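Local coordinates for okadaic acid binding protein 2-alpha (Halichondria okadai, PDB 4WRI) that binds the polyether toxin okadaic acid in a pocket and is implicated in accumulation of this cytotoxin in the sponge that makes it, at residues R63-R66 against H67-H71; Y82-E86 against S87-Q91; L95-S99 against P100-A104. One frame throughout, in Å; residues are numbered along the deposited sequence.

Contact 1 (R63-R66 against H67-H71). With OKA (okadaic acid), chain B.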
loop_
_atom_site.group_PDB
_atom_site.type_symbol
_atom_site.label_atom_id
_atom_site.label_comp_id
_atom_site.label_asym_id
_atom_site.label_seq_id
_atom_site.Cartn_x
_atom_site.Cartn_y
_atom_site.Cartn_z
ATOM N N ARG A 63 1.923 14.456 -2.451
ATOM C CA ARG A 63 1.964 13.041 -2.084
ATOM C C ARG A 63 2.082 12.162 -3.318
ATOM O O ARG A 63 2.844 11.184 -3.303
ATOM C CB ARG A 63 0.738 12.657 -1.266
ATOM C CG ARG A 63 0.729 13.253 0.129
ATOM C CD ARG A 63 -0.657 13.129 0.753
ATOM N NE ARG A 63 -0.731 13.739 2.082
ATOM C CZ ARG A 63 -1.866 14.078 2.693
ATOM N NH1 ARG A 63 -3.036 13.888 2.093
ATOM N NH2 ARG A 63 -1.830 14.618 3.902
ATOM N N SER A 64 1.354 12.476 -4.381
ATOM C CA SER A 64 1.448 11.686 -5.598
ATOM C C SER A 64 2.838 11.806 -6.209
ATOM O O SER A 64 3.449 10.819 -6.611
ATOM C CB SER A 64 0.358 12.047 -6.606
ATOM O OG SER A 64 0.553 13.343 -7.148
ATOM N N HIS A 65 3.375 13.013 -6.253
ATOM C CA HIS A 65 4.663 13.230 -6.867
ATOM C C HIS A 65 5.791 12.571 -6.068
ATOM O O HIS A 65 6.695 11.939 -6.632
ATOM C CB HIS A 65 4.885 14.740 -7.016
ATOM C CG HIS A 65 6.004 15.081 -7.944
ATOM N ND1 HIS A 65 6.501 16.359 -8.077
ATOM C CD2 HIS A 65 6.725 14.302 -8.786
ATOM C CE1 HIS A 65 7.485 16.351 -8.960
ATOM N NE2 HIS A 65 7.640 15.118 -9.404
ATOM N N ARG A 66 5.734 12.671 -4.748
ATOM C CA ARG A 66 6.706 11.998 -3.900
ATOM C C ARG A 66 6.593 10.486 -4.019
ATOM O O ARG A 66 7.607 9.774 -3.953
ATOM C CB ARG A 66 6.553 12.414 -2.439
ATOM C CG ARG A 66 7.039 13.854 -2.197
ATOM C CD ARG A 66 6.810 14.283 -0.753
ATOM N NE ARG A 66 7.526 13.440 0.196
ATOM C CZ ARG A 66 8.773 13.659 0.601
ATOM N NH1 ARG A 66 9.452 14.699 0.139
ATOM N NH2 ARG A 66 9.340 12.835 1.472
ATOM N N HIS A 67 5.366 9.990 -4.160
ATOM C CA HIS A 67 5.189 8.556 -4.353
ATOM C C HIS A 67 5.917 8.110 -5.624
ATOM O O HIS A 67 6.626 7.098 -5.618
ATOM C CB HIS A 67 3.716 8.200 -4.443
ATOM C CG HIS A 67 3.467 6.765 -4.790
ATOM N ND1 HIS A 67 3.736 5.735 -3.913
ATOM C CD2 HIS A 67 3.022 6.190 -5.933
ATOM C CE1 HIS A 67 3.438 4.587 -4.499
ATOM N NE2 HIS A 67 2.997 4.833 -5.720
ATOM N N TRP A 68 5.738 8.850 -6.715
ATOM C CA TRP A 68 6.411 8.538 -7.976
ATOM C C TRP A 68 7.921 8.590 -7.846
ATOM O O TRP A 68 8.622 7.653 -8.245
ATOM C CB TRP A 68 5.946 9.514 -9.051
ATOM C CG TRP A 68 6.669 9.394 -10.355
ATOM C CD1 TRP A 68 7.499 10.318 -10.917
ATOM C CD2 TRP A 68 6.612 8.294 -11.273
ATOM N NE1 TRP A 68 7.962 9.863 -12.130
ATOM C CE2 TRP A 68 7.443 8.620 -12.368
ATOM C CE3 TRP A 68 5.946 7.065 -11.275
ATOM C CZ2 TRP A 68 7.614 7.771 -13.459
ATOM C CZ3 TRP A 68 6.121 6.212 -12.367
ATOM C CH2 TRP A 68 6.949 6.579 -13.443
ATOM N N VAL A 69 8.447 9.659 -7.265
ATOM C CA VAL A 69 9.895 9.831 -7.211
ATOM C C VAL A 69 10.513 8.909 -6.162
ATOM O O VAL A 69 11.432 8.150 -6.456
ATOM C CB VAL A 69 10.273 11.312 -6.908
ATOM C CG1 VAL A 69 11.792 11.477 -6.749
ATOM C CG2 VAL A 69 9.754 12.206 -8.006
ATOM N N ASN A 70 10.016 8.964 -4.932
ATOM C CA ASN A 70 10.679 8.291 -3.815
ATOM C C ASN A 70 10.349 6.817 -3.617
ATOM O O ASN A 70 11.226 6.017 -3.288
ATOM C CB ASN A 70 10.421 9.049 -2.503
ATOM C CG ASN A 70 11.077 10.409 -2.477
ATOM O OD1 ASN A 70 12.150 10.609 -3.042
ATOM N ND2 ASN A 70 10.444 11.353 -1.796
ATOM N N HIS A 71 9.086 6.450 -3.794
ATOM C CA HIS A 71 8.680 5.059 -3.590
ATOM C C HIS A 71 8.883 4.247 -4.853
ATOM O O HIS A 71 9.508 3.174 -4.827
ATOM C CB HIS A 71 7.209 4.966 -3.153
ATOM C CG HIS A 71 6.709 3.560 -2.970
ATOM N ND1 HIS A 71 6.684 2.923 -1.746
ATOM C CD2 HIS A 71 6.214 2.666 -3.867
ATOM C CE1 HIS A 71 6.196 1.701 -1.896
ATOM N NE2 HIS A 71 5.916 1.516 -3.178
HETATM C C1 OKA B . -3.996 4.731 -1.612
HETATM C C2 OKA B . -4.771 5.787 -0.787
HETATM C C3 OKA B . -3.994 6.124 0.484
HETATM C C4 OKA B . -2.572 6.664 0.217
HETATM C C5 OKA B . -1.852 6.862 1.544
HETATM C C6 OKA B . -0.524 7.592 1.334
HETATM C C7 OKA B . -0.751 8.892 0.525
HETATM C C8 OKA B . -1.472 8.545 -0.765
HETATM C C9 OKA B . -1.854 9.798 -1.499
HETATM C C10 OKA B . -1.639 9.903 -2.823
HETATM C C11 OKA B . -0.964 8.839 -3.630
HETATM C C12 OKA B . -0.991 7.512 -2.818
HETATM C C13 OKA B . 0.011 6.507 -3.407
HETATM C C14 OKA B . -0.082 5.184 -2.608
HETATM C C15 OKA B . 0.971 4.780 -1.896
HETATM C C16 OKA B . 0.817 3.510 -1.107
HETATM C C17 OKA B . 1.925 2.442 -1.309
HETATM C C18 OKA B . 2.178 1.882 0.103
HETATM C C19 OKA B . 1.250 2.754 1.011
HETATM C C20 OKA B . 1.814 2.988 2.350
HETATM C C21 OKA B . 0.795 3.819 3.176
HETATM C C22 OKA B . -0.515 3.035 3.197
HETATM C C23 OKA B . -0.980 2.794 1.751
HETATM C C24 OKA B . -2.293 1.942 1.770
HETATM C C25 OKA B . -3.246 2.716 2.653
HETATM C C26 OKA B . -2.743 3.132 3.989
HETATM C C27 OKA B . -2.673 1.940 4.969
HETATM C C28 OKA B . -4.106 1.471 5.270
HETATM C C29 OKA B . -4.217 0.409 6.376
HETATM C C30 OKA B . -5.716 -0.010 6.425
HETATM C C31 OKA B . -6.691 1.046 6.888
HETATM C C32 OKA B . -8.100 0.479 7.069
HETATM C C33 OKA B . -8.141 -0.863 7.790
HETATM C C34 OKA B . -7.008 -1.764 7.274
HETATM C C35 OKA B . -6.895 -2.978 8.261
HETATM C C36 OKA B . -5.979 -4.009 7.612
HETATM C C37 OKA B . -6.538 -4.363 6.264
HETATM C C38 OKA B . -6.676 -3.166 5.360
HETATM C C39 OKA B . -6.232 1.744 8.168
HETATM C C40 OKA B . -3.383 -0.820 5.984
HETATM C C41 OKA B . -4.463 3.024 2.297
HETATM C C42 OKA B . -0.338 6.181 -4.847
HETATM C C43 OKA B . -2.086 11.191 -3.461
HETATM C C44 OKA B . -6.156 5.257 -0.444
HETATM O O1 OKA B . -3.690 3.709 -0.996
HETATM O O2 OKA B . -3.726 4.965 -2.793
HETATM O O3 OKA B . -4.926 6.967 -1.565
HETATM O O4 OKA B . -2.705 7.913 -0.474
HETATM O O5 OKA B . 0.536 9.518 0.283
HETATM O O6 OKA B . -0.604 7.710 -1.532
HETATM O O7 OKA B . 0.990 3.888 0.225
HETATM O O8 OKA B . -0.000 2.019 1.079
HETATM O O9 OKA B . -1.477 3.806 3.921
HETATM O O10 OKA B . -2.737 1.743 0.483
HETATM O O11 OKA B . -2.064 2.402 6.164
HETATM O O12 OKA B . -5.770 -1.171 7.306
HETATM O O13 OKA B . -7.507 -2.145 6.018
#
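Residues 63-66 and 67-71 are successive turns of helix 61-72, and four i-to-i+4 backbone bonds tie them into an alpha-helix. His67 N gives to Arg63 O, Trp68 N to Ser64 O at 3.0 Å and Val69 N to His65 O. The shortest joins Asn70 N to Arg66 O at 2.7 Å. The last turn, 67-71, is a wider pi-type one, and the bond from His71 N to His67 O is weak there.

The pocket side of the helix carries Arg63, Ser64 and His67, all lining the okadaic acid site. Arg63 offers its aliphatic root, with CB 3.5 Å from O5 of the toxin, while its guanidinium NH1 turns away to Thr56 OG1. Away from the toxin, Arg66 bends at its third torsion (chi3 61°). This brings one face of the guanidinium under Asn70 ND2, which stands 3.7 Å above the centre of the guanidinium plane; the guanidinium and amide planes are 72° apart, so this is no parallel stack. One position earlier, CD2 of His65 meets CG2 of Val69 at 3.8 Å.

His67 has CG trans to its backbone N (chi1 174°), which sends the imidazole toward the toxin, where it also makes edge-to-face contacts with Phe39 and Trp24. Methyl C42 of okadaic acid rides over one face of that ring, near its rim, 3.5 Å from CD2.

Contact 2 (Y82-E86 against S87-Q91); sequences YRLTE and SQYVQ
Leu84 and Gln88 touch where strand 84-85 gives way to helix 86-96, and their side chains cross at about a right angle: methyl CD1 of Leu84 lies across the aliphatic part of Gln88, 3.6 Å from CG. The second methyl of Leu84, CD2, reaches Tyr89, approaching CB to 4.3 Å and lying near the plane of the phenol ring at its edge. Thr85 is the N-cap, so Leu84 directly before the cap and Tyr89 in the first turn meet the positional definition of a hydrophobic staple, though the distance makes it a loose one.

The polar half of the helix start is built from Thr85. Its OG1 sits between the backbone N and the carbonyl carbon (chi1 65°), which aims the oxygen into the first turn, where it accepts from Gln88 N at 3.3 Å. This capping bond is weak, with an N-H...O angle of 149°. The backbone bonds are firmer: Tyr89 N gives to Thr85 O at 2.9 Å, nearly along the C=O axis, and Val90 N gives to Glu86 O at 3.1 Å. Val90 also brings CG2 within 3.4 Å of Glu86 O.

The ends of the longer chains turn outward from the cap: Gln88 bends at its second torsion (chi2 60°) and its NE2 bonds Asn92 OD1 in the next turn, while Glu86, extended, forms a salt bridge through OE2 to Arg22.

Strand 84-85 pairs antiparallel with strand 33-34, with backbone hydrogen bonding between Leu84 and Val34. Around the cap, Leu84 packs on Trp68 and Cys72 of helix 61-72, while Glu86, Tyr89 and Val90 rest against helix 11-27.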
loop_
_atom_site.group_PDB
_atom_site.type_symbol
_atom_site.label_atom_id
_atom_site.label_comp_id
_atom_site.label_asym_id
_atom_site.label_seq_id
_atom_site.Cartn_x
_atom_site.Cartn_y
_atom_site.Cartn_z
ATOM N N TYR A 82 8.648 8.936 -18.552
ATOM C CA TYR A 82 9.207 7.639 -18.139
ATOM C C TYR A 82 8.096 6.644 -17.798
ATOM O O TYR A 82 7.127 6.995 -17.103
ATOM C CB TYR A 82 10.158 7.799 -16.972
ATOM C CG TYR A 82 10.758 6.502 -16.478
ATOM C CD1 TYR A 82 11.784 5.871 -17.176
ATOM C CD2 TYR A 82 10.301 5.907 -15.306
ATOM C CE1 TYR A 82 12.318 4.688 -16.719
ATOM C CE2 TYR A 82 10.843 4.742 -14.846
ATOM C CZ TYR A 82 11.844 4.127 -15.550
ATOM O OH TYR A 82 12.388 2.957 -15.072
ATOM N N ARG A 83 8.218 5.424 -18.302
ATOM C CA ARG A 83 7.220 4.385 -18.107
ATOM C C ARG A 83 7.735 3.268 -17.220
ATOM O O ARG A 83 8.553 2.451 -17.663
ATOM C CB ARG A 83 6.820 3.791 -19.445
ATOM C CG ARG A 83 6.347 4.818 -20.454
ATOM C CD ARG A 83 6.365 4.208 -21.819
ATOM N NE ARG A 83 5.593 4.983 -22.777
ATOM C CZ ARG A 83 4.921 4.452 -23.792
ATOM N NH1 ARG A 83 4.924 3.145 -23.995
ATOM N NH2 ARG A 83 4.211 5.238 -24.596
ATOM N N LEU A 84 7.240 3.186 -15.990
ATOM C CA LEU A 84 7.717 2.183 -15.041
ATOM C C LEU A 84 6.899 0.909 -15.200
ATOM O O LEU A 84 5.684 0.910 -15.012
ATOM C CB LEU A 84 7.592 2.715 -13.616
ATOM C CG LEU A 84 8.012 1.751 -12.511
ATOM C CD1 LEU A 84 9.528 1.533 -12.520
ATOM C CD2 LEU A 84 7.548 2.326 -11.177
ATOM N N THR A 85 7.561 -0.188 -15.558
ATOM C CA THR A 85 6.843 -1.438 -15.784
ATOM C C THR A 85 6.589 -2.216 -14.497
ATOM O O THR A 85 7.260 -1.991 -13.499
ATOM C CB THR A 85 7.600 -2.372 -16.752
ATOM O OG1 THR A 85 8.842 -2.794 -16.159
ATOM C CG2 THR A 85 7.868 -1.677 -18.084
ATOM N N GLU A 86 5.668 -3.172 -14.556
ATOM C CA GLU A 86 5.376 -4.001 -13.389
ATOM C C GLU A 86 6.619 -4.702 -12.836
ATOM O O GLU A 86 6.892 -4.636 -11.642
ATOM C CB GLU A 86 4.322 -5.045 -13.739
ATOM C CG GLU A 86 3.962 -5.988 -12.604
ATOM C CD GLU A 86 3.119 -7.128 -13.109
ATOM O OE1 GLU A 86 3.642 -8.247 -13.264
ATOM O OE2 GLU A 86 1.917 -6.911 -13.381
ATOM N N SER A 87 7.398 -5.341 -13.705
ATOM C CA SER A 87 8.537 -6.105 -13.196
ATOM C C SER A 87 9.590 -5.181 -12.627
ATOM O O SER A 87 10.295 -5.517 -11.662
ATOM C CB SER A 87 9.115 -6.984 -14.297
ATOM O OG SER A 87 9.691 -6.201 -15.322
ATOM N N GLN A 88 9.681 -3.985 -13.192
ATOM C CA GLN A 88 10.633 -3.014 -12.681
ATOM C C GLN A 88 10.214 -2.512 -11.300
ATOM O O GLN A 88 11.064 -2.330 -10.420
ATOM C CB GLN A 88 10.799 -1.840 -13.640
ATOM C CG GLN A 88 11.979 -0.961 -13.288
ATOM C CD GLN A 88 13.267 -1.719 -13.310
ATOM O OE1 GLN A 88 13.620 -2.319 -14.329
ATOM N NE2 GLN A 88 13.994 -1.693 -12.202
ATOM N N TYR A 89 8.918 -2.273 -11.100
ATOM C CA TYR A 89 8.486 -1.865 -9.786
ATOM C C TYR A 89 8.873 -2.921 -8.765
ATOM O O TYR A 89 9.328 -2.586 -7.672
ATOM C CB TYR A 89 6.970 -1.635 -9.735
ATOM C CG TYR A 89 6.530 -1.419 -8.299
ATOM C CD1 TYR A 89 6.820 -0.228 -7.625
ATOM C CD2 TYR A 89 5.893 -2.439 -7.583
ATOM C CE1 TYR A 89 6.475 -0.060 -6.277
ATOM C CE2 TYR A 89 5.539 -2.276 -6.245
ATOM C CZ TYR A 89 5.841 -1.085 -5.604
ATOM O OH TYR A 89 5.516 -0.926 -4.283
ATOM N N VAL A 90 8.696 -4.194 -9.116
ATOM C CA VAL A 90 9.027 -5.271 -8.182
ATOM C C VAL A 90 10.513 -5.199 -7.763
ATOM O O VAL A 90 10.833 -5.280 -6.586
ATOM C CB VAL A 90 8.654 -6.654 -8.746
ATOM C CG1 VAL A 90 9.164 -7.782 -7.849
ATOM C CG2 VAL A 90 7.138 -6.753 -8.946
ATOM N N GLN A 91 11.407 -5.008 -8.727
ATOM C CA GLN A 91 12.821 -4.928 -8.387
ATOM C C GLN A 91 13.161 -3.630 -7.679
ATOM O O GLN A 91 14.053 -3.616 -6.834
ATOM C CB GLN A 91 13.702 -5.073 -9.624
ATOM C CG GLN A 91 13.557 -6.407 -10.342
ATOM C CD GLN A 91 13.935 -7.599 -9.478
ATOM O OE1 GLN A 91 13.244 -8.621 -9.466
ATOM N NE2 GLN A 91 15.010 -7.466 -8.742
#

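Contact 3 (L95-S99 against P100-A104)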
loop_
_atom_site.group_PDB
_atom_site.type_symbol
_atom_site.label_atom_id
_atom_site.label_comp_id
_atom_site.label_asym_id
_atom_site.label_seq_id
_atom_site.Cartn_x
_atom_site.Cartn_y
_atom_site.Cartn_z
ATOM N N LEU A 95 14.903 -3.129 -3.717
ATOM C CA LEU A 95 15.916 -2.209 -3.217
ATOM C C LEU A 95 15.343 -1.331 -2.110
ATOM O O LEU A 95 15.999 -1.086 -1.096
ATOM C CB LEU A 95 16.475 -1.336 -4.345
ATOM C CG LEU A 95 17.701 -1.899 -5.083
ATOM C CD1 LEU A 95 17.437 -3.274 -5.671
ATOM C CD2 LEU A 95 18.179 -0.928 -6.165
ATOM N N LEU A 96 14.099 -0.885 -2.286
ATOM C CA LEU A 96 13.494 0.061 -1.352
ATOM C C LEU A 96 13.358 -0.517 0.060
ATOM O O LEU A 96 13.615 0.184 1.052
ATOM C CB LEU A 96 12.123 0.503 -1.862
ATOM C CG LEU A 96 11.373 1.555 -1.051
ATOM C CD1 LEU A 96 12.087 2.889 -1.120
ATOM C CD2 LEU A 96 9.946 1.675 -1.565
ATOM N N ILE A 97 12.975 -1.784 0.166
ATOM C CA ILE A 97 12.710 -2.341 1.489
ATOM C C ILE A 97 14.019 -2.617 2.226
ATOM O O ILE A 97 13.995 -2.938 3.419
ATOM C CB ILE A 97 11.827 -3.620 1.455
ATOM C CG1 ILE A 97 12.565 -4.792 0.812
ATOM C CG2 ILE A 97 10.475 -3.345 0.776
ATOM C CD1 ILE A 97 11.837 -6.093 0.953
ATOM N N HIS A 98 15.154 -2.511 1.522
ATOM C CA HIS A 98 16.449 -2.637 2.182
ATOM C C HIS A 98 16.982 -1.300 2.679
ATOM O O HIS A 98 18.018 -1.257 3.344
ATOM C CB HIS A 98 17.464 -3.341 1.279
ATOM C CG HIS A 98 17.180 -4.796 1.093
ATOM N ND1 HIS A 98 16.239 -5.264 0.203
ATOM C CD2 HIS A 98 17.683 -5.888 1.714
ATOM C CE1 HIS A 98 16.181 -6.580 0.276
ATOM N NE2 HIS A 98 17.051 -6.986 1.181
ATOM N N SER A 99 16.280 -0.214 2.372
ATOM C CA SER A 99 16.686 1.097 2.849
ATOM C C SER A 99 16.437 1.207 4.345
ATOM O O SER A 99 15.398 0.767 4.840
ATOM C CB SER A 99 15.935 2.205 2.115
ATOM O OG SER A 99 16.047 3.429 2.820
ATOM N N PRO A 100 17.401 1.786 5.078
ATOM C CA PRO A 100 17.291 1.954 6.532
ATOM C C PRO A 100 16.037 2.714 6.958
ATOM O O PRO A 100 15.548 2.513 8.066
ATOM C CB PRO A 100 18.543 2.767 6.878
ATOM C CG PRO A 100 19.534 2.361 5.840
ATOM C CD PRO A 100 18.738 2.165 4.578
ATOM N N ASP A 101 15.530 3.574 6.085
ATOM C CA ASP A 101 14.374 4.398 6.424
ATOM C C ASP A 101 13.055 3.877 5.859
ATOM O O ASP A 101 12.048 4.580 5.902
ATOM C CB ASP A 101 14.595 5.832 5.942
ATOM C CG ASP A 101 14.981 5.898 4.475
ATOM O OD1 ASP A 101 14.083 5.761 3.614
ATOM O OD2 ASP A 101 16.183 6.082 4.182
ATOM N N PHE A 102 13.050 2.659 5.331
ATOM C CA PHE A 102 11.821 2.142 4.727
ATOM C C PHE A 102 10.652 2.068 5.711
ATOM O O PHE A 102 9.541 2.510 5.395
ATOM C CB PHE A 102 12.032 0.771 4.087
ATOM C CG PHE A 102 10.766 0.180 3.532
ATOM C CD1 PHE A 102 10.147 0.765 2.437
ATOM C CD2 PHE A 102 10.188 -0.941 4.113
ATOM C CE1 PHE A 102 8.970 0.234 1.920
ATOM C CE2 PHE A 102 9.016 -1.476 3.598
ATOM C CZ PHE A 102 8.413 -0.888 2.498
ATOM N N GLU A 103 10.884 1.488 6.883
ATOM C CA GLU A 103 9.813 1.328 7.860
ATOM C C GLU A 103 9.211 2.693 8.187
ATOM O O GLU A 103 7.993 2.854 8.240
ATOM C CB GLU A 103 10.326 0.632 9.123
ATOM C CG GLU A 103 9.237 0.289 10.121
ATOM C CD GLU A 103 9.768 -0.430 11.348
ATOM O OE1 GLU A 103 10.948 -0.846 11.341
ATOM O OE2 GLU A 103 8.993 -0.585 12.312
ATOM N N ALA A 104 10.066 3.690 8.375
ATOM C CA ALA A 104 9.609 5.040 8.679
ATOM C C ALA A 104 8.818 5.646 7.531
ATOM O O ALA A 104 7.871 6.383 7.777
ATOM C CB ALA A 104 10.792 5.938 9.041
HETATM O O HOH W 1 13.261 -0.121 7.359
#
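Phe102 and Ile97 meet because their first torsions send both side chains the same way, side by side. Phe102 holds CG trans to its backbone N (chi1 177°). Ile97 has CG1 between the backbone N and the carbonyl carbon (chi1 68°), which leaves CG2 to do the touching. That methyl stands over one face of the phenyl ring in a CH-pi contact: its CG2 is 3.8 Å from the centroid of the Phe102 ring, 21° off the normal. The Leu96 side chain crosses that of Phe102 at about a right angle, CG lying 3.8 Å from Phe102 CD1.

The backbone between these groups turns twice, through type I turns 96-99 and 99-102 that share Ser99. Phe102 N gives to Ser99 O at 3.1 Å, arriving well above the carbonyl plane and so not on a lone pair. A water donates weakly to the same oxygen and accepts from Glu103 N at 2.9 Å.

Ser99 OG takes a weak bond from Asp101 N at 3.3 Å. Serine hydroxyl to the amide two residues on is the ST turn, and together with the paired type I turns it makes a compact link between helices 86-96 and 102-105.

In the fold
The three contacts follow one another along the chain, contacts 2 and 3 sharing helix 86-96, with centres 14 to 18 Å apart. Contact 1 touches both others through His71: its NE2 lies 2.7 Å from Tyr89 OH of contact 2, a probable hydrogen bond, while its ND1 packs 3.5 Å from Leu96 CD2 of contact 3. Trp68 CH2 adds packing 3.9 Å from Leu84 CB. Of the three, contact 1 supplies pocket residues that meet okadaic acid directly. The side chain of Tyr89 stands back, about 6 Å from okadaic acid. That of Phe102 is about 7 Å from okadaic acid. Helix-flanked loops joined by two-residue antiparallel strands are consistent with an EF-hand-like fold.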